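Side-chain contacts in neuraminidase (Influenza A virus, PDB 4GDI), which forms a tetrameric, neuraminidase-like beta-propeller ectodomain that resembles viral sialidases, although its putative active site has diverged and activity remains uncertain: residues 200-205 against 209-214; 269-274 against 298-303. All coordinates share one frame; numbering follows the deposited sequence.

In the fold
After strand 200-205 a two-residue turn brings the chain back as strand 208-214. Interaction 1 pairs 200-205 with 209-214 and so closes the hairpin. The chain then passes the calcium ligands Asn215 and Asp219, adds strands 224-228 and 233-236 to the same propeller sheet, and passes the ligands Asp245, Gly263 and Gly265. It next reaches the loop at 269-274. Interaction 2 closes the following excursion, 275-297, which holds strands 277-281 and 289-296, when the turn at 298-303 comes back to that loop. The two contacts are in series and neither nest nor cross. They also touch, because the end of segment 269-274 reaches Tyr203 and Lys210. Hairpin, loop and outer turn are thereby tied together.

Interaction 1: residues 200-205 against 209-214; sequences STCYTI and IKCTGT
Cys202 and Cys211 face each other in this antiparallel hairpin and are joined by a disulfide, with SG to SG at 2.1 Å. They form a non-hydrogen-bonded pair, and their CA atoms are 4.0 Å apart. The torsion about the S-S bond is 100°. On the same face, Cys202 CB meets Ile209 CG2 at 4.2 Å. This is the tight side of the contact. Cys202, Cys211 and Ile209 are buried here.

The backbone is held by two hydrogen-bonded pairs, one on either side of the disulfide. Thr201 and Thr212 exchange two N-H to O bonds, and Tyr203 and Lys210 do the same. Thr201 CG2 also touches Thr212 O at 3.7 Å.

The other face carries Tyr203 and Lys210. Tyr203 is buried. Its CG sits between the backbone N and the carbonyl carbon (chi1 62°), and the ring leans toward the partner strand. Lys210 CB lies over one ring face, 4.2 Å from the Tyr203 centroid and offset toward the rim. This is a CH-pi contact. The extended lysine then runs past the phenol, with CD 3.4 Å from Tyr203 OH. The looser, solvent side is at the outer part of Lys210, which is partly exposed. Lys210 NZ, in a salt bridge, and Tyr203 OH, in a hydrogen bond, share one oxygen, Glu274 OE2, which therefore fixes both polar ends.

The hairpin forms the first two strands of a four-stranded antiparallel propeller blade, cross-linked by a disulfide at a non-hydrogen-bonded pair. Strand 200-205 is its edge, and strand 224-228 bonds to the other side of 209-214, where Phe227 touches Cys211. Cys202 packs on Ile153 of strand 153-155, while on the opposite face Tyr203 meets Phe323 of strand 317-324 edge-to-face.

Interaction 2: residues 269-274 against 298-303; sequences GFILDE and NGIESE
Ile300 has CG1 anti to its backbone N (chi1 -161°), and a chi2 of 62° then bends CD1 toward Ile271. In Ile271, a chi1 of -67° sets CG1 beside N and leaves CG2 anti to it. Together these torsions bring the two branches into contact. Ile271 CG2 meets Ile300 CD1 at 4.0 Å, and the side chains cross at about a right angle. Asp273 OD1 comes within 3.6 Å of Ile300 CG2.

The polar part of the contact runs through one water. It donates to Asp273 OD1 at 2.7 Å and to Glu274 O at 2.8 Å. It accepts from Ile300 N at 2.9 Å. Beside it, Glu274 O packs on Gly299 CA at 3.7 Å.

The loops follow strands 233-236 and 289-296, and both bend here. Asp273 is the centre of an inverse gamma turn, and Gly299 to Ser302 form a type I beta turn. Gly299 O accepts from Ser302 N and from Ser302 OG, the latter at 2.6 Å, so two bonds pin the turn.

Leu224 of strand 224-228 packs against both isoleucines. Arg226 of the same strand makes salt bridges with Asp273 OD2 and Glu301 OE1. One guanidinium thus joins the two loops and probably offsets the repulsion between the two carboxylates. Apolar contact, a shared water and this arginine together hold the loops without a direct hydrogen bond between them.

Interaction 1: residues 200-205 against 209-214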
ATOM      1  N   SER A 200      -3.291 -13.837  30.712  1.00 17.35           N
ATOM      2  CA  SER A 200      -4.502 -13.055  30.914  1.00 22.33           C
ATOM      3  C   SER A 200      -5.051 -12.588  29.583  1.00 24.45           C
ATOM      4  O   SER A 200      -4.324 -11.995  28.791  1.00 26.55           O
ATOM      5  CB  SER A 200      -4.216 -11.807  31.763  1.00 22.58           C
ATOM      6  OG  SER A 200      -3.844 -12.158  33.072  1.00 32.95           O
ATOM      7  N   THR A 201      -6.342 -12.810  29.359  1.00 18.32           N
ATOM      8  CA  THR A 201      -7.042 -12.200  28.251  1.00 16.34           C
ATOM      9  C   THR A 201      -8.262 -11.487  28.832  1.00 23.02           C
ATOM     10  O   THR A 201      -9.009 -12.048  29.644  1.00 22.78           O
ATOM     11  CB  THR A 201      -7.409 -13.232  27.152  1.00 22.80           C
ATOM     12  OG1 THR A 201      -8.158 -12.611  26.103  1.00 25.17           O
ATOM     13  CG2 THR A 201      -8.244 -14.401  27.724  1.00 23.92           C
ATOM     14  N   CYS A 202      -8.452 -10.232  28.433  1.00 21.89           N
ATOM     15  CA  CYS A 202      -9.317  -9.319  29.181  1.00 17.33           C
ATOM     16  C   CYS A 202     -10.243  -8.513  28.273  1.00 21.00           C
ATOM     17  O   CYS A 202      -9.994  -8.377  27.069  1.00 23.97           O
ATOM     18  CB  CYS A 202      -8.460  -8.300  29.951  1.00 18.73           C
ATOM     19  SG  CYS A 202      -7.124  -8.932  31.009  1.00 25.15           S
ATOM     20  N   TYR A 203     -11.292  -7.957  28.873  1.00 19.12           N
ATOM     21  CA  TYR A 203     -12.157  -6.994  28.205  1.00 18.81           C
ATOM     22  C   TYR A 203     -12.600  -6.009  29.272  1.00 22.27           C
ATOM     23  O   TYR A 203     -12.351  -6.230  30.461  1.00 22.16           O
ATOM     24  CB  TYR A 203     -13.355  -7.665  27.527  1.00 18.42           C
ATOM     25  CG  TYR A 203     -14.268  -8.376  28.483  1.00 17.04           C
ATOM     26  CD1 TYR A 203     -14.035  -9.703  28.838  1.00 22.40           C
ATOM     27  CD2 TYR A 203     -15.366  -7.727  29.038  1.00 25.75           C
ATOM     28  CE1 TYR A 203     -14.873 -10.368  29.720  1.00 16.43           C
ATOM     29  CE2 TYR A 203     -16.217  -8.384  29.918  1.00 25.94           C
ATOM     30  CZ  TYR A 203     -15.956  -9.703  30.256  1.00 20.66           C
ATOM     31  OH  TYR A 203     -16.781 -10.350  31.130  1.00 19.93           O
ATOM     32  N   THR A 204     -13.216  -4.907  28.854  1.00 20.22           N
ATOM     33  CA  THR A 204     -13.713  -3.926  29.806  1.00 24.87           C
ATOM     34  C   THR A 204     -15.184  -3.578  29.565  1.00 24.83           C
ATOM     35  O   THR A 204     -15.655  -3.532  28.427  1.00 24.56           O
ATOM     36  CB  THR A 204     -12.884  -2.641  29.774  1.00 25.19           C
ATOM     37  OG1 THR A 204     -13.383  -1.739  30.772  1.00 29.45           O
ATOM     38  CG2 THR A 204     -12.962  -1.987  28.412  1.00 21.89           C
ATOM     39  N   ILE A 205     -15.905  -3.355  30.656  1.00 29.30           N
ATOM     40  CA  ILE A 205     -17.308  -2.953  30.591  1.00 30.24           C
ATOM     41  C   ILE A 205     -17.700  -2.275  31.899  1.00 49.96           C
ATOM     42  O   ILE A 205     -17.238  -2.689  32.966  1.00 36.52           O
ATOM     43  CB  ILE A 205     -18.238  -4.159  30.347  1.00 35.96           C
ATOM     44  CG1 ILE A 205     -19.634  -3.689  29.913  1.00 48.73           C
ATOM     45  CG2 ILE A 205     -18.345  -5.024  31.596  1.00 50.72           C
ATOM     46  CD1 ILE A 205     -19.648  -2.902  28.608  1.00 50.16           C
ATOM     47  N   ILE A 209     -12.557  -4.168  34.660  1.00 25.36           N
ATOM     48  CA  ILE A 209     -11.728  -4.943  33.763  1.00 23.58           C
ATOM     49  C   ILE A 209     -11.921  -6.386  34.222  1.00 22.77           C
ATOM     50  O   ILE A 209     -11.829  -6.678  35.408  1.00 22.03           O
ATOM     51  CB  ILE A 209     -10.234  -4.551  33.840  1.00 19.76           C
ATOM     52  CG1 ILE A 209     -10.015  -3.051  33.545  1.00 19.04           C
ATOM     53  CG2 ILE A 209      -9.400  -5.408  32.855  1.00 22.93           C
ATOM     54  CD1 ILE A 209     -10.375  -2.123  34.691  1.00 36.50           C
ATOM     55  N   LYS A 210     -12.228  -7.272  33.285  1.00 17.87           N
ATOM     56  CA  LYS A 210     -12.415  -8.668  33.598  1.00 22.31           C
ATOM     57  C   LYS A 210     -11.485  -9.491  32.728  1.00 19.94           C
ATOM     58  O   LYS A 210     -11.451  -9.295  31.510  1.00 21.95           O
ATOM     59  CB  LYS A 210     -13.870  -9.044  33.337  1.00 24.20           C
ATOM     60  CG  LYS A 210     -14.818  -8.368  34.323  1.00 33.52           C
ATOM     61  CD  LYS A 210     -16.249  -8.700  34.036  1.00 42.37           C
ATOM     62  CE  LYS A 210     -17.191  -7.783  34.806  1.00 40.68           C
ATOM     63  NZ  LYS A 210     -18.582  -8.073  34.382  1.00 40.29           N
ATOM     64  N   CYS A 211     -10.733 -10.403  33.350  1.00 22.91           N
ATOM     65  CA  CYS A 211      -9.729 -11.186  32.638  1.00 19.94           C
ATOM     66  C   CYS A 211      -9.871 -12.675  32.960  1.00 19.16           C
ATOM     67  O   CYS A 211     -10.242 -13.055  34.070  1.00 27.06           O
ATOM     68  CB  CYS A 211      -8.322 -10.769  33.063  1.00 25.13           C
ATOM     69  SG  CYS A 211      -7.933  -9.049  32.897  1.00 26.84           S
ATOM     70  N   THR A 212      -9.559 -13.513  31.989  1.00 19.40           N
ATOM     71  CA  THR A 212      -9.485 -14.935  32.226  1.00 17.69           C
ATOM     72  C   THR A 212      -8.035 -15.331  32.172  1.00 21.78           C
ATOM     73  O   THR A 212      -7.300 -14.885  31.290  1.00 21.71           O
ATOM     74  CB  THR A 212     -10.223 -15.756  31.183  1.00 22.55           C
ATOM     75  OG1 THR A 212     -11.588 -15.355  31.143  1.00 24.74           O
ATOM     76  CG2 THR A 212     -10.151 -17.266  31.558  1.00 16.21           C
ATOM     77  N   GLY A 213      -7.628 -16.142  33.140  1.00 18.95           N
ATOM     78  CA  GLY A 213      -6.274 -16.659  33.208  1.00 24.07           C
ATOM     79  C   GLY A 213      -6.151 -18.103  32.753  1.00 31.53           C
ATOM     80  O   GLY A 213      -7.143 -18.772  32.436  1.00 23.41           O
ATOM     81  N   THR A 214      -4.910 -18.570  32.690  1.00 24.55           N
ATOM     82  CA  THR A 214      -4.615 -19.975  32.443  1.00 20.95           C
ATOM     83  C   THR A 214      -3.709 -20.430  33.576  1.00 24.42           C
ATOM     84  O   THR A 214      -2.661 -19.833  33.817  1.00 23.39           O
ATOM     85  CB  THR A 214      -3.929 -20.167  31.104  1.00 20.00           C
ATOM     86  OG1 THR A 214      -4.834 -19.834  30.048  1.00 22.38           O
ATOM     87  CG2 THR A 214      -3.455 -21.649  30.918  1.00 22.31           C
TER

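Interaction 2: residues 269-274 against 298-303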
ATOM      1  N   GLY A 269      -7.018 -19.110  27.055  1.00 20.99           N
ATOM      2  CA  GLY A 269      -8.433 -19.166  26.751  1.00 19.05           C
ATOM      3  C   GLY A 269      -9.249 -18.165  27.559  1.00 24.12           C
ATOM      4  O   GLY A 269      -8.717 -17.465  28.414  1.00 18.74           O
ATOM      5  N   PHE A 270     -10.550 -18.120  27.297  1.00 23.88           N
ATOM      6  CA  PHE A 270     -11.407 -17.073  27.843  1.00 19.67           C
ATOM      7  C   PHE A 270     -12.747 -17.590  28.368  1.00 24.02           C
ATOM      8  O   PHE A 270     -13.248 -18.620  27.911  1.00 19.91           O
ATOM      9  CB  PHE A 270     -11.679 -16.022  26.759  1.00 17.00           C
ATOM     10  CG  PHE A 270     -12.535 -16.520  25.612  1.00 16.00           C
ATOM     11  CD1 PHE A 270     -13.909 -16.447  25.678  1.00 22.18           C
ATOM     12  CD2 PHE A 270     -11.956 -17.042  24.460  1.00 20.71           C
ATOM     13  CE1 PHE A 270     -14.702 -16.887  24.620  1.00 19.84           C
ATOM     14  CE2 PHE A 270     -12.741 -17.483  23.395  1.00 20.35           C
ATOM     15  CZ  PHE A 270     -14.112 -17.414  23.480  1.00 19.54           C
ATOM     16  N   ILE A 271     -13.297 -16.843  29.323  1.00 23.68           N
ATOM     17  CA  ILE A 271     -14.668 -17.011  29.830  1.00 18.48           C
ATOM     18  C   ILE A 271     -15.306 -15.622  29.848  1.00 20.17           C
ATOM     19  O   ILE A 271     -14.755 -14.701  30.448  1.00 20.72           O
ATOM     20  CB  ILE A 271     -14.671 -17.588  31.269  1.00 18.78           C
ATOM     21  CG1 ILE A 271     -14.150 -19.034  31.267  1.00 16.58           C
ATOM     22  CG2 ILE A 271     -16.065 -17.494  31.908  1.00 23.43           C
ATOM     23  CD1 ILE A 271     -14.197 -19.712  32.615  1.00 22.36           C
ATOM     24  N   LEU A 272     -16.434 -15.447  29.168  1.00 23.46           N
ATOM     25  CA  LEU A 272     -17.169 -14.190  29.266  1.00 24.04           C
ATOM     26  C   LEU A 272     -17.877 -14.137  30.609  1.00 26.53           C
ATOM     27  O   LEU A 272     -18.877 -14.817  30.827  1.00 25.40           O
ATOM     28  CB  LEU A 272     -18.172 -14.036  28.129  1.00 21.73           C
ATOM     29  CG  LEU A 272     -18.837 -12.664  27.984  1.00 27.25           C
ATOM     30  CD1 LEU A 272     -17.810 -11.590  27.715  1.00 31.29           C
ATOM     31  CD2 LEU A 272     -19.869 -12.681  26.858  1.00 30.04           C
ATOM     32  N   ASP A 273     -17.350 -13.295  31.487  1.00 18.87           N
ATOM     33  CA  ASP A 273     -17.719 -13.269  32.895  1.00 20.69           C
ATOM     34  C   ASP A 273     -18.831 -12.240  33.121  1.00 22.00           C
ATOM     35  O   ASP A 273     -18.617 -11.191  33.721  1.00 25.01           O
ATOM     36  CB  ASP A 273     -16.468 -12.952  33.718  1.00 26.45           C
ATOM     37  CG  ASP A 273     -16.725 -12.922  35.207  1.00 30.12           C
ATOM     38  OD1 ASP A 273     -17.799 -13.387  35.665  1.00 27.74           O
ATOM     39  OD2 ASP A 273     -15.827 -12.428  35.920  1.00 25.16           O
ATOM     40  N   GLU A 274     -20.011 -12.588  32.610  1.00 25.67           N
ATOM     41  CA  GLU A 274     -21.216 -11.783  32.718  1.00 32.01           C
ATOM     42  C   GLU A 274     -22.394 -12.665  33.179  1.00 31.35           C
ATOM     43  O   GLU A 274     -22.215 -13.806  33.595  1.00 29.33           O
ATOM     44  CB  GLU A 274     -21.527 -11.167  31.352  1.00 26.50           C
ATOM     45  CG  GLU A 274     -20.381 -10.351  30.782  1.00 28.79           C
ATOM     46  CD  GLU A 274     -20.142  -9.084  31.580  1.00 27.71           C
ATOM     47  OE1 GLU A 274     -21.148  -8.525  32.065  1.00 30.38           O
ATOM     48  OE2 GLU A 274     -18.973  -8.653  31.736  1.00 28.99           O
ATOM     49  N   ASN A 298     -26.995 -18.069  34.723  1.00 24.94           N
ATOM     50  CA  ASN A 298     -26.862 -17.555  36.082  1.00 29.89           C
ATOM     51  C   ASN A 298     -25.448 -17.131  36.456  1.00 30.23           C
ATOM     52  O   ASN A 298     -25.196 -16.731  37.592  1.00 34.69           O
ATOM     53  CB  ASN A 298     -27.440 -18.558  37.082  1.00 34.72           C
ATOM     54  CG  ASN A 298     -28.963 -18.676  36.959  1.00 39.12           C
ATOM     55  OD1 ASN A 298     -29.623 -17.759  36.484  1.00 38.21           O
ATOM     56  ND2 ASN A 298     -29.512 -19.800  37.382  1.00 35.80           N
ATOM     57  N   GLY A 299     -24.533 -17.197  35.492  1.00 34.77           N
ATOM     58  CA  GLY A 299     -23.188 -16.680  35.681  1.00 29.81           C
ATOM     59  C   GLY A 299     -22.199 -17.751  36.085  1.00 34.53           C
ATOM     60  O   GLY A 299     -22.583 -18.857  36.471  1.00 25.57           O
ATOM     61  N   ILE A 300     -20.916 -17.411  36.013  1.00 27.88           N
ATOM     62  CA  ILE A 300     -19.868 -18.403  36.177  1.00 25.70           C
ATOM     63  C   ILE A 300     -19.722 -18.878  37.621  1.00 21.72           C
ATOM     64  O   ILE A 300     -19.074 -19.897  37.889  1.00 25.43           O
ATOM     65  CB  ILE A 300     -18.511 -17.874  35.656  1.00 24.59           C
ATOM     66  CG1 ILE A 300     -17.565 -19.042  35.388  1.00 25.60           C
ATOM     67  CG2 ILE A 300     -17.890 -16.881  36.637  1.00 26.33           C
ATOM     68  CD1 ILE A 300     -18.073 -20.014  34.311  1.00 28.30           C
ATOM     69  N   GLU A 301     -20.306 -18.150  38.566  1.00 23.53           N
ATOM     70  CA  GLU A 301     -20.269 -18.603  39.949  1.00 27.58           C
ATOM     71  C   GLU A 301     -21.537 -19.347  40.369  1.00 36.97           C
ATOM     72  O   GLU A 301     -21.735 -19.607  41.549  1.00 32.05           O
ATOM     73  CB  GLU A 301     -20.020 -17.436  40.887  1.00 28.00           C
ATOM     74  CG  GLU A 301     -18.658 -16.793  40.708  1.00 35.08           C
ATOM     75  CD  GLU A 301     -18.477 -15.584  41.595  1.00 42.58           C
ATOM     76  OE1 GLU A 301     -19.039 -14.513  41.264  1.00 40.18           O
ATOM     77  OE2 GLU A 301     -17.779 -15.714  42.621  1.00 47.82           O
ATOM     78  N   SER A 302     -22.389 -19.686  39.413  1.00 33.20           N
ATOM     79  CA  SER A 302     -23.544 -20.536  39.697  1.00 30.82           C
ATOM     80  C   SER A 302     -23.201 -22.005  39.502  1.00 34.30           C
ATOM     81  O   SER A 302     -22.049 -22.357  39.255  1.00 29.13           O
ATOM     82  CB  SER A 302     -24.691 -20.185  38.764  1.00 30.55           C
ATOM     83  OG  SER A 302     -24.371 -20.536  37.435  1.00 33.03           O
ATOM     84  N   GLU A 303     -24.222 -22.853  39.592  1.00 31.59           N
ATOM     85  CA  GLU A 303     -24.060 -24.285  39.383  1.00 35.25           C
ATOM     86  C   GLU A 303     -23.567 -24.597  37.979  1.00 30.87           C
ATOM     87  O   GLU A 303     -22.972 -25.652  37.742  1.00 30.33           O
ATOM     88  CB  GLU A 303     -25.394 -25.005  39.622  1.00 46.05           C
ATOM     89  CG  GLU A 303     -25.467 -25.764  40.927  1.00 66.23           C
ATOM     90  CD  GLU A 303     -26.872 -26.262  41.228  1.00 81.79           C
ATOM     91  OE1 GLU A 303     -27.617 -26.571  40.268  1.00 79.45           O
ATOM     92  OE2 GLU A 303     -27.231 -26.334  42.423  1.00 84.17           O
TER
HETATM   93  O   HOH W   1     -20.200 -14.640  35.320  1.00 22.16           O